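Local coordinates for protein phosphoserine aminotransferase SerC (Cytophaga hutchinsonii ATCC 33406, PDB 3FFR) that probably catalyses the pyridoxal-phosphate-dependent exchange of an amino group between phosphoserine and 2-oxoglutarate, a step of serine biosynthesis, at residues K84-S95 and A131-S142; M300-P311 and K333-F342. All blocks are in the same frame, centred on the assembly; numbering follows the deposited sequence. Where two conformers were deposited one is given.

Interaction 1: residues K84-S95 and A131-S142; sequences KKSFHCVNGSFS and AEIICLTHNETS. With SER (serine), chain B.
Phe87 and Cys89 draw strand 85-90 alongside strand 133-137 in parallel, the axes 4.7 Å apart at closest and 18° from alignment, with Phe87 N bonded to Ile133 O, Cys135 N to Phe87 O and Cys89 N to Cys135 O. Beyond Cys89 a water bridges Cys89 O and Cys135 O. At the strand entrance Glu132 OE2 receives both Lys84 N (2.8 Å) and Lys85 N, the latter from above the carboxylate plane; OE1 forms a salt bridge to Lys211. Cys135 SG sits obliquely against the His88 ring, 4.0 Å from its centroid, and Ser86 OG, in the ring plane 2.8 Å from His88 NE2, helps hold the ring's rotation. The exits are joined by Glu140. Its CG stands anti to the backbone N (chi1 175°), and a bend at chi2 (55°) carries the carboxylate under the first turn of helix 93-104. There OE1 accepts Ser95 N through its syn lone pair (2.8 Å) and Ser95 OG from the anti side (2.7 Å), while Phe94 N and Ser142 OG reach OE2 from one face. A glutamine here puts an NH2 in place of one oxygen, which would probably leave the amide of Ser95 or Phe94 without its acceptor and the helix start without its negative charge. OE2 also touches the Phe94 ring edge, whose CZ meets CA of the bound serine at 3.6 Å. Such a strand exit belongs to the cofactor-binding large domain of fold-type I aminotransferases, and Thr141 OG1 bonds both Ser170 OG and O3 of the cofactor-modified lysine at position 191.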
loop_
_atom_site.group_PDB
_atom_site.type_symbol
_atom_site.label_atom_id
_atom_site.label_comp_id
_atom_site.label_asym_id
_atom_site.label_seq_id
_atom_site.Cartn_x
_atom_site.Cartn_y
_atom_site.Cartn_z
ATOM N N LYS A 84 -13.144 -9.439 -21.854
ATOM C CA LYS A 84 -14.365 -8.757 -22.284
ATOM C C LYS A 84 -15.479 -8.628 -21.249
ATOM O O LYS A 84 -16.010 -7.540 -21.022
ATOM C CB LYS A 84 -14.924 -9.495 -23.509
ATOM C CG LYS A 84 -13.944 -9.564 -24.677
ATOM C CD LYS A 84 -14.498 -10.253 -25.896
ATOM C CE LYS A 84 -13.472 -10.237 -27.014
ATOM N NZ LYS A 84 -12.982 -8.834 -27.259
ATOM N N LYS A 85 -15.832 -9.756 -20.629
ATOM C CA LYS A 85 -16.994 -9.802 -19.733
ATOM C C LYS A 85 -16.827 -10.494 -18.408
ATOM O O LYS A 85 -16.213 -11.545 -18.291
ATOM C CB LYS A 85 -18.152 -10.526 -20.447
ATOM C CG LYS A 85 -18.556 -9.989 -21.838
ATOM C CD LYS A 85 -19.890 -10.551 -22.296
ATOM C CE LYS A 85 -20.265 -10.005 -23.654
ATOM N NZ LYS A 85 -21.635 -10.442 -24.069
ATOM N N SER A 86 -17.395 -9.847 -17.402
ATOM C CA SER A 86 -17.465 -10.414 -16.076
ATOM C C SER A 86 -18.923 -10.508 -15.632
ATOM O O SER A 86 -19.824 -9.961 -16.252
ATOM C CB SER A 86 -16.697 -9.542 -15.097
ATOM O OG SER A 86 -17.252 -8.242 -15.070
ATOM N N PHE A 87 -19.123 -11.213 -14.532
ATOM C CA PHE A 87 -20.467 -11.383 -13.911
ATOM C C PHE A 87 -20.316 -11.082 -12.434
ATOM O O PHE A 87 -19.395 -11.603 -11.780
ATOM C CB PHE A 87 -20.961 -12.818 -14.137
ATOM C CG PHE A 87 -22.232 -13.170 -13.407
ATOM C CD1 PHE A 87 -22.204 -13.583 -12.089
ATOM C CD2 PHE A 87 -23.439 -13.112 -14.055
ATOM C CE1 PHE A 87 -23.361 -13.888 -11.434
ATOM C CE2 PHE A 87 -24.620 -13.443 -13.394
ATOM C CZ PHE A 87 -24.579 -13.812 -12.094
ATOM N N HIS A 88 -21.216 -10.244 -11.908
ATOM C CA HIS A 88 -21.169 -9.845 -10.513
ATOM C C HIS A 88 -22.506 -9.972 -9.799
ATOM O O HIS A 88 -23.510 -9.557 -10.320
ATOM C CB HIS A 88 -20.778 -8.343 -10.416
ATOM C CG HIS A 88 -19.458 -8.003 -11.042
ATOM N ND1 HIS A 88 -18.356 -7.621 -10.298
ATOM C CD2 HIS A 88 -19.069 -7.990 -12.337
ATOM C CE1 HIS A 88 -17.333 -7.422 -11.124
ATOM N NE2 HIS A 88 -17.741 -7.630 -12.365
ATOM N N CYS A 89 -22.463 -10.525 -8.591
ATOM C CA CYS A 89 -23.616 -10.471 -7.668
ATOM C C CYS A 89 -23.497 -9.170 -6.887
ATOM O O CYS A 89 -22.513 -8.961 -6.169
ATOM C CB CYS A 89 -23.639 -11.663 -6.697
ATOM S SG CYS A 89 -24.260 -13.176 -7.477
ATOM N N VAL A 90 -24.492 -8.308 -7.035
ATOM C CA VAL A 90 -24.482 -6.972 -6.418
ATOM C C VAL A 90 -25.651 -6.780 -5.468
ATOM O O VAL A 90 -26.809 -6.927 -5.879
ATOM C CB VAL A 90 -24.514 -5.873 -7.520
ATOM C CG1 VAL A 90 -24.678 -4.456 -6.902
ATOM C CG2 VAL A 90 -23.243 -5.973 -8.407
ATOM N N ASN A 91 -25.333 -6.475 -4.215
ATOM C CA ASN A 91 -26.387 -6.268 -3.200
ATOM C C ASN A 91 -26.062 -5.204 -2.185
ATOM O O ASN A 91 -26.703 -5.070 -1.141
ATOM C CB ASN A 91 -26.772 -7.577 -2.495
ATOM C CG ASN A 91 -25.650 -8.138 -1.648
ATOM O OD1 ASN A 91 -24.490 -7.748 -1.791
ATOM N ND2 ASN A 91 -26.000 -9.035 -0.729
ATOM N N GLY A 92 -25.029 -4.443 -2.474
ATOM C CA GLY A 92 -24.630 -3.358 -1.577
ATOM C C GLY A 92 -23.494 -2.546 -2.142
ATOM O O GLY A 92 -23.057 -2.740 -3.287
ATOM N N SER A 93 -23.011 -1.642 -1.311
ATOM C CA SER A 93 -22.024 -0.660 -1.763
ATOM C C SER A 93 -20.691 -1.205 -2.245
ATOM O O SER A 93 -20.109 -0.693 -3.233
ATOM C CB SER A 93 -21.785 0.383 -0.690
ATOM O OG SER A 93 -23.006 1.011 -0.346
ATOM N N PHE A 94 -20.201 -2.232 -1.559
ATOM C CA PHE A 94 -18.893 -2.811 -1.939
ATOM C C PHE A 94 -19.006 -3.657 -3.204
ATOM O O PHE A 94 -18.239 -3.467 -4.154
ATOM C CB PHE A 94 -18.273 -3.557 -0.773
ATOM C CG PHE A 94 -17.899 -2.626 0.329
ATOM C CD1 PHE A 94 -16.723 -1.914 0.259
ATOM C CD2 PHE A 94 -18.768 -2.371 1.359
ATOM C CE1 PHE A 94 -16.385 -1.015 1.262
ATOM C CE2 PHE A 94 -18.469 -1.462 2.351
ATOM C CZ PHE A 94 -17.271 -0.787 2.322
ATOM N N SER A 95 -19.996 -4.538 -3.235
ATOM C CA SER A 95 -20.217 -5.388 -4.419
ATOM C C SER A 95 -20.557 -4.522 -5.643
ATOM O O SER A 95 -20.127 -4.806 -6.763
ATOM C CB SER A 95 -21.249 -6.490 -4.159
ATOM O OG SER A 95 -22.462 -5.970 -3.657
ATOM N N ALA A 131 -19.562 -15.147 -19.719
ATOM C CA ALA A 131 -18.970 -14.497 -18.520
ATOM C C ALA A 131 -17.654 -15.231 -18.235
ATOM O O ALA A 131 -17.634 -16.460 -18.109
ATOM C CB ALA A 131 -19.893 -14.591 -17.298
ATOM N N GLU A 132 -16.568 -14.480 -18.112
ATOM C CA GLU A 132 -15.228 -15.061 -17.907
ATOM C C GLU A 132 -14.916 -15.288 -16.456
ATOM O O GLU A 132 -14.095 -16.144 -16.105
ATOM C CB GLU A 132 -14.148 -14.161 -18.524
ATOM C CG GLU A 132 -14.318 -13.983 -19.998
ATOM C CD GLU A 132 -13.425 -12.885 -20.569
ATOM O OE1 GLU A 132 -12.214 -12.936 -20.271
ATOM O OE2 GLU A 132 -13.938 -12.025 -21.346
ATOM N N ILE A 133 -15.522 -14.445 -15.629
ATOM C CA ILE A 133 -15.336 -14.519 -14.175
ATOM C C ILE A 133 -16.673 -14.277 -13.499
ATOM O O ILE A 133 -17.574 -13.660 -14.082
ATOM C CB ILE A 133 -14.245 -13.547 -13.654
ATOM C CG1 ILE A 133 -14.760 -12.102 -13.614
ATOM C CG2 ILE A 133 -12.917 -13.659 -14.497
ATOM C CD1 ILE A 133 -13.812 -11.106 -12.831
ATOM N N ILE A 134 -16.790 -14.845 -12.298
ATOM C CA ILE A 134 -17.952 -14.695 -11.412
ATOM C C ILE A 134 -17.402 -14.056 -10.139
ATOM O O ILE A 134 -16.541 -14.614 -9.477
ATOM C CB ILE A 134 -18.627 -16.056 -11.080
ATOM C CG1 ILE A 134 -19.296 -16.641 -12.328
ATOM C CG2 ILE A 134 -19.664 -15.924 -9.951
ATOM C CD1 ILE A 134 -19.564 -18.145 -12.234
ATOM N N CYS A 135 -17.978 -12.927 -9.776
ATOM C CA CYS A 135 -17.554 -12.163 -8.583
ATOM C C CYS A 135 -18.655 -12.178 -7.532
ATOM O O CYS A 135 -19.736 -11.616 -7.711
ATOM C CB CYS A 135 -17.216 -10.729 -8.937
ATOM S SG CYS A 135 -15.843 -10.557 -10.106
ATOM N N LEU A 136 -18.318 -12.847 -6.436
ATOM C CA LEU A 136 -19.212 -13.051 -5.328
ATOM C C LEU A 136 -18.688 -12.321 -4.120
ATOM O O LEU A 136 -17.487 -12.197 -3.951
ATOM C CB LEU A 136 -19.291 -14.551 -5.003
ATOM C CG LEU A 136 -19.723 -15.448 -6.178
ATOM C CD1 LEU A 136 -19.697 -16.951 -5.787
ATOM C CD2 LEU A 136 -21.085 -15.005 -6.740
ATOM N N THR A 137 -19.605 -11.864 -3.285
ATOM C CA THR A 137 -19.199 -11.173 -2.050
ATOM C C THR A 137 -19.696 -11.974 -0.871
ATOM O O THR A 137 -20.918 -12.046 -0.617
ATOM C CB THR A 137 -19.718 -9.754 -2.045
ATOM O OG1 THR A 137 -19.092 -9.018 -3.119
ATOM C CG2 THR A 137 -19.430 -9.071 -0.718
ATOM N N HIS A 138 -18.766 -12.593 -0.152
ATOM C CA HIS A 138 -19.179 -13.442 0.982
ATOM C C HIS A 138 -19.850 -12.622 2.069
ATOM O O HIS A 138 -20.806 -13.061 2.732
ATOM C CB HIS A 138 -18.017 -14.250 1.592
ATOM C CG HIS A 138 -18.413 -14.919 2.855
ATOM N ND1 HIS A 138 -18.198 -14.342 4.102
ATOM C CD2 HIS A 138 -19.192 -16.002 3.068
ATOM C CE1 HIS A 138 -18.765 -15.100 5.019
ATOM N NE2 HIS A 138 -19.389 -16.106 4.417
ATOM N N ASN A 139 -19.341 -11.416 2.270
ATOM C CA ASN A 139 -19.841 -10.524 3.329
ATOM C C ASN A 139 -19.967 -9.080 2.854
ATOM O O ASN A 139 -18.950 -8.388 2.660
ATOM C CB ASN A 139 -18.965 -10.630 4.582
ATOM C CG ASN A 139 -19.710 -10.214 5.854
ATOM O OD1 ASN A 139 -20.710 -10.867 6.251
ATOM N ND2 ASN A 139 -19.265 -9.143 6.484
ATOM N N GLU A 140 -21.194 -8.659 2.557
ATOM C CA GLU A 140 -21.434 -7.285 2.041
ATOM C C GLU A 140 -21.537 -6.411 3.271
ATOM O O GLU A 140 -22.577 -6.303 3.929
ATOM C CB GLU A 140 -22.697 -7.216 1.156
ATOM C CG GLU A 140 -23.073 -5.816 0.699
ATOM C CD GLU A 140 -21.965 -5.075 -0.022
ATOM O OE1 GLU A 140 -21.570 -5.497 -1.134
ATOM O OE2 GLU A 140 -21.564 -4.043 0.533
ATOM N N THR A 141 -20.400 -5.803 3.560
ATOM C CA THR A 141 -20.176 -5.061 4.793
ATOM C C THR A 141 -21.136 -3.877 4.974
ATOM O O THR A 141 -21.447 -3.467 6.090
ATOM C CB THR A 141 -18.726 -4.521 4.822
ATOM O OG1 THR A 141 -17.836 -5.504 4.282
ATOM C CG2 THR A 141 -18.281 -4.154 6.258
ATOM N N SER A 142 -21.605 -3.341 3.859
ATOM C CA SER A 142 -22.509 -2.188 3.927
ATOM C C SER A 142 -23.883 -2.550 4.497
ATOM O O SER A 142 -24.481 -1.759 5.240
ATOM C CB SER A 142 -22.690 -1.509 2.559
ATOM O OG SER A 142 -23.257 -2.378 1.592
HETATM N N SER B . -13.834 2.547 2.409
HETATM C CA SER B . -15.198 2.143 2.800
HETATM C C SER B . -16.091 3.297 2.492
HETATM O O SER B . -16.558 3.312 1.355
HETATM C CB SER B . -15.316 1.674 4.270
HETATM O OG SER B . -14.457 0.535 4.571
HETATM O OXT SER B . -16.331 4.207 3.279
HETATM O O HOH W 1 -19.802 -9.407 -5.785
HETATM O O HOH W 2 -23.536 -10.789 0.525
#

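Interaction 2: residues M300-P311 and K333-F342; sequences MTTIVANTTMLP and KETQIRIANF
Ile303 and Ile339 exchange both backbone bonds as a hydrogen-bonded antiparallel pair, and Ala305 does the same with Ile337, so that strands 302-307 and 336-340 run 159° apart with these amides and carbonyls all engaged. The pairing extends at both ends: Asn341 N gives to Thr301 O (2.8 Å), and Thr307 N to Thr335 O (3.0 Å). Where the backbones part, a water donates to Thr307 O and Glu334 O. Side chains add two more bonds. Gln336 NE2 meets Asn306 OD1 at 2.9 Å, in its own amide plane, the two amides nearly coplanar and pointing the same way. Asn341 ND2 reaches Met300 O end-on to its C=O (2.9 Å), but through a bent N-H, with the acceptor tilted out of the amide plane; CG is swung anti to the backbone N (chi1 169°), and Thr271 O is a second acceptor. Thr301 OG1 bonds Ser170 O, and Thr307 OG1 gives to Met309 O. The methyl Val304 CG1 lies against the Gln336 amide (3.5 Å to CD), and Pro311 CB packs on Ile337 CG2. Strands 288-290 and 323-327 flank the pair, helix 264-284 packs on Ile303 and Ile339, and helix 311-318 touches Thr307 and Ile337.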
loop_
_atom_site.group_PDB
_atom_site.type_symbol
_atom_site.label_atom_id
_atom_site.label_comp_id
_atom_site.label_asym_id
_atom_site.label_seq_id
_atom_site.Cartn_x
_atom_site.Cartn_y
_atom_site.Cartn_z
HETATM N N MSE A 300 -22.262 -13.104 10.360
HETATM C CA MSE A 300 -21.751 -13.442 11.701
HETATM C C MSE A 300 -20.637 -12.478 12.183
HETATM O O MSE A 300 -20.330 -12.407 13.383
HETATM C CB MSE A 300 -21.203 -14.882 11.709
HETATM C CG MSE A 300 -22.178 -15.959 11.428
HETATM SE SE MSE A 300 -23.207 -16.265 13.115
HETATM C CE MSE A 300 -24.150 -17.871 12.533
ATOM N N THR A 301 -20.029 -11.725 11.247
ATOM C CA THR A 301 -18.870 -10.848 11.524
ATOM C C THR A 301 -19.135 -9.354 11.552
ATOM O O THR A 301 -18.439 -8.582 12.232
ATOM C CB THR A 301 -17.694 -11.150 10.554
ATOM O OG1 THR A 301 -18.132 -11.028 9.187
ATOM C CG2 THR A 301 -17.167 -12.562 10.793
ATOM N N THR A 302 -20.140 -8.944 10.792
ATOM C CA THR A 302 -20.566 -7.545 10.790
ATOM C C THR A 302 -22.091 -7.546 10.905
ATOM O O THR A 302 -22.809 -7.671 9.912
ATOM C CB THR A 302 -20.116 -6.799 9.537
ATOM O OG1 THR A 302 -20.748 -7.364 8.388
ATOM C CG2 THR A 302 -18.571 -6.855 9.355
ATOM N N ILE A 303 -22.553 -7.414 12.149
ATOM C CA ILE A 303 -23.992 -7.514 12.476
ATOM C C ILE A 303 -24.681 -6.171 12.340
ATOM O O ILE A 303 -24.370 -5.213 13.042
ATOM C CB ILE A 303 -24.180 -8.127 13.890
ATOM C CG1 ILE A 303 -23.493 -9.508 13.951
ATOM C CG2 ILE A 303 -25.659 -8.226 14.292
ATOM C CD1 ILE A 303 -23.405 -10.139 15.367
ATOM N N VAL A 304 -25.641 -6.127 11.426
ATOM C CA VAL A 304 -26.377 -4.913 11.126
ATOM C C VAL A 304 -27.786 -4.952 11.712
ATOM O O VAL A 304 -28.568 -5.903 11.520
ATOM C CB VAL A 304 -26.379 -4.662 9.610
ATOM C CG1 VAL A 304 -27.160 -3.353 9.263
ATOM C CG2 VAL A 304 -24.901 -4.591 9.125
ATOM N N ALA A 305 -28.047 -3.925 12.522
ATOM C CA ALA A 305 -29.328 -3.803 13.179
ATOM C C ALA A 305 -29.995 -2.492 12.824
ATOM O O ALA A 305 -29.364 -1.429 12.828
ATOM C CB ALA A 305 -29.133 -3.879 14.720
ATOM N N ASN A 306 -31.290 -2.586 12.546
ATOM C CA ASN A 306 -32.110 -1.390 12.403
ATOM C C ASN A 306 -32.246 -0.837 13.818
ATOM O O ASN A 306 -32.329 -1.594 14.796
ATOM C CB ASN A 306 -33.469 -1.707 11.801
ATOM C CG ASN A 306 -33.375 -2.173 10.395
ATOM O OD1 ASN A 306 -32.388 -1.900 9.746
ATOM N ND2 ASN A 306 -34.409 -2.876 9.899
ATOM N N THR A 307 -32.295 0.480 13.929
ATOM C CA THR A 307 -32.389 1.151 15.248
ATOM C C THR A 307 -33.380 2.310 15.260
ATOM O O THR A 307 -33.412 3.110 14.336
ATOM C CB THR A 307 -31.006 1.720 15.715
ATOM O OG1 THR A 307 -31.169 2.490 16.919
ATOM C CG2 THR A 307 -30.337 2.655 14.655
ATOM N N THR A 308 -34.195 2.379 16.300
ATOM C CA THR A 308 -35.123 3.522 16.452
ATOM C C THR A 308 -34.443 4.748 17.040
ATOM O O THR A 308 -35.037 5.827 17.117
ATOM C CB THR A 308 -36.335 3.172 17.354
ATOM O OG1 THR A 308 -35.867 2.865 18.674
ATOM C CG2 THR A 308 -37.085 2.001 16.781
HETATM N N MSE A 309 -33.217 4.543 17.505
HETATM C CA MSE A 309 -32.424 5.612 18.096
HETATM C C MSE A 309 -31.226 5.939 17.190
HETATM O O MSE A 309 -30.623 5.060 16.566
HETATM C CB MSE A 309 -31.890 5.179 19.452
HETATM C CG MSE A 309 -32.883 4.789 20.472
HETATM SE SE MSE A 309 -33.564 6.362 21.402
HETATM C CE MSE A 309 -34.900 6.917 20.090
ATOM N N LEU A 310 -30.869 7.212 17.150
ATOM C CA LEU A 310 -29.732 7.619 16.299
ATOM C C LEU A 310 -28.446 6.971 16.785
ATOM O O LEU A 310 -28.174 6.959 17.978
ATOM C CB LEU A 310 -29.546 9.136 16.324
ATOM C CG LEU A 310 -30.673 9.968 15.721
ATOM C CD1 LEU A 310 -30.474 11.460 16.082
ATOM C CD2 LEU A 310 -30.733 9.758 14.223
ATOM N N PRO A 311 -27.634 6.435 15.854
ATOM C CA PRO A 311 -26.357 5.856 16.254
ATOM C C PRO A 311 -25.481 6.818 17.058
ATOM O O PRO A 311 -24.719 6.405 17.937
ATOM C CB PRO A 311 -25.715 5.461 14.902
ATOM C CG PRO A 311 -26.901 5.203 13.975
ATOM C CD PRO A 311 -27.926 6.230 14.417
ATOM N N LYS A 333 -26.946 5.770 7.655
ATOM C CA LYS A 333 -26.160 6.209 8.805
ATOM C C LYS A 333 -26.993 6.645 10.017
ATOM O O LYS A 333 -26.498 6.645 11.138
ATOM C CB LYS A 333 -25.153 7.298 8.429
ATOM C CG LYS A 333 -25.793 8.618 8.055
ATOM C CD LYS A 333 -24.750 9.629 7.561
ATOM C CE LYS A 333 -25.432 10.841 6.886
ATOM N NZ LYS A 333 -26.207 10.459 5.642
ATOM N N GLU A 334 -28.258 6.961 9.818
ATOM C CA GLU A 334 -29.089 7.349 10.956
ATOM C C GLU A 334 -30.120 6.306 11.373
ATOM O O GLU A 334 -30.774 6.467 12.409
ATOM C CB GLU A 334 -29.792 8.678 10.686
ATOM C CG GLU A 334 -28.853 9.873 10.567
ATOM C CD GLU A 334 -29.605 11.194 10.425
ATOM O OE1 GLU A 334 -30.844 11.174 10.230
ATOM O OE2 GLU A 334 -28.953 12.258 10.514
ATOM N N THR A 335 -30.220 5.223 10.604
ATOM C CA THR A 335 -31.250 4.213 10.845
ATOM C C THR A 335 -30.788 2.792 11.134
ATOM O O THR A 335 -31.620 1.901 11.372
ATOM C CB THR A 335 -32.201 4.175 9.675
ATOM O OG1 THR A 335 -31.457 3.902 8.484
ATOM C CG2 THR A 335 -32.917 5.553 9.554
ATOM N N GLN A 336 -29.478 2.584 11.069
ATOM C CA GLN A 336 -28.906 1.288 11.413
ATOM C C GLN A 336 -27.621 1.465 12.181
ATOM O O GLN A 336 -26.998 2.502 12.111
ATOM C CB GLN A 336 -28.579 0.445 10.154
ATOM C CG GLN A 336 -29.721 0.138 9.217
ATOM C CD GLN A 336 -29.321 -0.806 8.084
ATOM O OE1 GLN A 336 -28.320 -0.581 7.386
ATOM N NE2 GLN A 336 -30.111 -1.865 7.895
ATOM N N ILE A 337 -27.260 0.443 12.948
ATOM C CA ILE A 337 -25.906 0.346 13.507
ATOM C C ILE A 337 -25.259 -0.917 12.926
ATOM O O ILE A 337 -25.929 -1.821 12.415
ATOM C CB ILE A 337 -25.821 0.353 15.046
ATOM C CG1 ILE A 337 -26.545 -0.861 15.662
ATOM C CG2 ILE A 337 -26.290 1.741 15.626
ATOM C CD1 ILE A 337 -26.269 -1.062 17.138
ATOM N N ARG A 338 -23.939 -0.947 12.988
ATOM C CA ARG A 338 -23.155 -2.076 12.498
ATOM C C ARG A 338 -22.157 -2.425 13.596
ATOM O O ARG A 338 -21.311 -1.599 13.980
ATOM C CB ARG A 338 -22.447 -1.699 11.202
ATOM C CG ARG A 338 -23.380 -1.160 10.108
ATOM C CD ARG A 338 -22.644 -1.102 8.773
ATOM N NE ARG A 338 -21.676 0.001 8.737
ATOM C CZ ARG A 338 -20.674 0.085 7.892
ATOM N NH1 ARG A 338 -20.412 -0.910 7.049
ATOM N NH2 ARG A 338 -19.861 1.122 7.949
ATOM N N ILE A 339 -22.319 -3.627 14.132
ATOM C CA ILE A 339 -21.479 -4.133 15.215
ATOM C C ILE A 339 -20.491 -5.159 14.678
ATOM O O ILE A 339 -20.870 -6.246 14.272
ATOM C CB ILE A 339 -22.324 -4.770 16.344
ATOM C CG1 ILE A 339 -23.324 -3.783 16.935
ATOM C CG2 ILE A 339 -21.405 -5.304 17.447
ATOM C CD1 ILE A 339 -24.372 -4.414 17.892
ATOM N N ALA A 340 -19.221 -4.773 14.656
ATOM C CA ALA A 340 -18.153 -5.672 14.248
ATOM C C ALA A 340 -17.977 -6.728 15.340
ATOM O O ALA A 340 -17.995 -6.431 16.545
ATOM C CB ALA A 340 -16.839 -4.919 14.006
ATOM N N ASN A 341 -17.853 -7.966 14.884
ATOM C CA ASN A 341 -17.591 -9.132 15.736
ATOM C C ASN A 341 -16.428 -9.875 15.116
ATOM O O ASN A 341 -16.598 -10.832 14.374
ATOM C CB ASN A 341 -18.830 -10.039 15.830
ATOM C CG ASN A 341 -18.539 -11.403 16.489
ATOM O OD1 ASN A 341 -17.645 -11.534 17.363
ATOM N ND2 ASN A 341 -19.296 -12.414 16.089
ATOM N N PHE A 342 -15.241 -9.354 15.399
ATOM C CA PHE A 342 -13.978 -9.848 14.822
ATOM C C PHE A 342 -13.147 -10.604 15.889
ATOM O O PHE A 342 -13.415 -10.451 17.107
ATOM C CB PHE A 342 -13.150 -8.690 14.264
ATOM C CG PHE A 342 -13.829 -7.891 13.159
ATOM C CD1 PHE A 342 -14.836 -8.436 12.415
ATOM C CD2 PHE A 342 -13.348 -6.628 12.805
ATOM C CE1 PHE A 342 -15.417 -7.735 11.376
ATOM C CE2 PHE A 342 -13.912 -5.931 11.763
ATOM C CZ PHE A 342 -14.963 -6.507 11.052
HETATM O O HOH W 3 -33.002 6.122 13.879
#

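In the fold
Read from the N terminus, the chain first lays down strand 6-8, an edge of the five-stranded sheet, then forms strand 85-90 and helix 93-104, adds strand 108-113 on the outer side of strand 85-90, and returns at 131-142, where interaction 1 closes a loop of 35 residues. It then completes the seven-stranded sheet and, after helix 264-284, returns to the five-stranded one. Interaction 2 closes a shorter excursion of 21 residues, holding helix 311-318 and strand 323-327. The two loops follow in series, neither nested nor crossed. Yet Arg338 NH1 bonds Thr141 O, and Asn139 ND2 bonds Thr302 OG1, joining the segment after strand 133-137 to the five-stranded sheet, with Arg338 about 6 Å from the bound serine (nearest atoms).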